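Local coordinates for RILP-like protein 2 (Mus musculus, PDB 4KP3) that regulates cell shape and the formation and upkeep of dendritic spines in neurons, and takes part in protein transport, including export from primary cilia, at residues D36-S41 and M70-V75. Sequence-based numbering, arbitrary orientation.
Sequences DVYDIS and MLETLV
V37 and E72 bring their CA atoms closest, 6.1 Å apart, where helical segments 36-41 and 70-75 run nearly antiparallel, their axes 9.9 Å apart and 168° between their directions. V37 points toward the facing helix, and its two methyls meet different residues. CG1 of V37, anti to the backbone N (chi1 175°), lies against the backbone N and CB of E72, whereas V37 CG2 reaches between L71 and V75, 4.1 Å from L71 CG and equally far from V75 CG2. The pairing forms part of the helical hairpin of the RH1 domain, in which helix 34-49 folds back along the long helix 55-100. Beside this apolar patch, Y38 OH donates a hydrogen bond of 2.6 Å to E72 OE2, which lies in the plane of the ring at its edge. The carboxylate stands steeply to the ring, 75° between planes, and receives the hydroxyl from above its own plane. The extended chain of E72 reaches across to the edge of the Y38 ring, with E72 CG 4.0 Å from Y38 CE1. Replacing E72 by an alanine would probably leave the Y38 hydroxyl without this acceptor and remove the CG contact at CE1. L71 and V75 also pack on L74 of the second subunit, another copy of this protein, while V37, Y38 and E72 touch the chain of another protein. Within its own helix, V37 O accepts from both S41 N and S41 OG, the hydroxyl at 2.7 Å.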
# COMPACT_ATOMS: atom_id res chain seq x y z
N ASP E 36 7.94 -4.58 13.78
CA ASP E 36 6.58 -4.79 13.28
C ASP E 36 6.38 -4.14 11.92
O ASP E 36 5.73 -4.70 11.04
CB ASP E 36 5.54 -4.23 14.26
CG ASP E 36 5.49 -5.00 15.56
OD1 ASP E 36 5.83 -6.20 15.56
OD2 ASP E 36 5.10 -4.40 16.59
N VAL E 37 6.97 -2.96 11.74
CA VAL E 37 6.89 -2.25 10.47
C VAL E 37 7.60 -3.06 9.38
O VAL E 37 7.08 -3.23 8.28
CB VAL E 37 7.50 -0.83 10.58
CG1 VAL E 37 7.53 -0.14 9.23
CG2 VAL E 37 6.72 -0.01 11.60
N TYR E 38 8.79 -3.55 9.71
CA TYR E 38 9.56 -4.40 8.80
C TYR E 38 8.78 -5.65 8.39
O TYR E 38 8.83 -6.08 7.23
CB TYR E 38 10.89 -4.81 9.44
CG TYR E 38 11.75 -3.63 9.85
CD1 TYR E 38 11.64 -2.41 9.20
CD2 TYR E 38 12.67 -3.75 10.88
CE1 TYR E 38 12.42 -1.34 9.57
CE2 TYR E 38 13.46 -2.68 11.26
CZ TYR E 38 13.33 -1.47 10.60
OH TYR E 38 14.11 -0.40 10.96
N ASP E 39 8.06 -6.24 9.34
CA ASP E 39 7.24 -7.42 9.07
C ASP E 39 6.13 -7.10 8.07
O ASP E 39 5.95 -7.81 7.08
CB ASP E 39 6.64 -7.98 10.36
CG ASP E 39 7.68 -8.67 11.23
OD1 ASP E 39 8.78 -8.97 10.73
OD2 ASP E 39 7.38 -8.92 12.42
N ILE E 40 5.39 -6.02 8.34
CA ILE E 40 4.33 -5.55 7.46
C ILE E 40 4.87 -5.30 6.06
O ILE E 40 4.23 -5.63 5.06
CB ILE E 40 3.69 -4.25 7.99
CG1 ILE E 40 3.00 -4.50 9.33
CG2 ILE E 40 2.69 -3.68 7.00
CD1 ILE E 40 2.48 -3.24 10.01
N SER E 41 6.06 -4.71 5.99
CA SER E 41 6.70 -4.39 4.72
C SER E 41 6.93 -5.63 3.86
O SER E 41 6.73 -5.60 2.65
CB SER E 41 8.03 -3.68 4.96
OG SER E 41 7.86 -2.53 5.77
N MET E 70 7.73 6.35 6.20
CA MET E 70 7.21 7.38 7.10
C MET E 70 6.70 6.73 8.38
O MET E 70 6.89 7.27 9.47
CB MET E 70 6.12 8.21 6.42
CG MET E 70 6.65 9.04 5.27
SD MET E 70 5.42 10.06 4.45
CE MET E 70 4.19 8.84 4.06
N LEU E 71 6.07 5.57 8.22
CA LEU E 71 5.60 4.80 9.36
C LEU E 71 6.76 4.36 10.24
O LEU E 71 6.70 4.51 11.46
CB LEU E 71 4.81 3.58 8.88
CG LEU E 71 4.13 2.74 9.96
CD1 LEU E 71 3.07 3.56 10.65
CD2 LEU E 71 3.51 1.49 9.37
N GLU E 72 7.82 3.83 9.63
CA GLU E 72 9.02 3.44 10.37
C GLU E 72 9.58 4.60 11.18
O GLU E 72 9.82 4.47 12.39
CB GLU E 72 10.13 2.90 9.45
CG GLU E 72 11.36 2.41 10.24
CD GLU E 72 12.64 2.32 9.42
OE1 GLU E 72 12.59 2.58 8.19
OE2 GLU E 72 13.69 1.99 10.00
N THR E 73 9.77 5.75 10.52
CA THR E 73 10.33 6.93 11.18
C THR E 73 9.52 7.35 12.41
O THR E 73 10.07 7.50 13.50
CB THR E 73 10.46 8.12 10.21
OG1 THR E 73 11.32 7.75 9.12
CG2 THR E 73 11.05 9.33 10.93
N LEU E 74 8.21 7.53 12.24
CA LEU E 74 7.35 7.95 13.35
C LEU E 74 7.33 6.95 14.49
O LEU E 74 7.31 7.34 15.66
CB LEU E 74 5.92 8.23 12.86
CG LEU E 74 5.75 9.48 12.00
CD1 LEU E 74 4.28 9.74 11.71
CD2 LEU E 74 6.38 10.68 12.68
N VAL E 75 7.34 5.66 14.16
CA VAL E 75 7.44 4.62 15.19
C VAL E 75 8.79 4.72 15.91
O VAL E 75 8.84 4.72 17.14
CB VAL E 75 7.23 3.21 14.60
CG1 VAL E 75 7.65 2.12 15.60
CG2 VAL E 75 5.78 3.01 14.17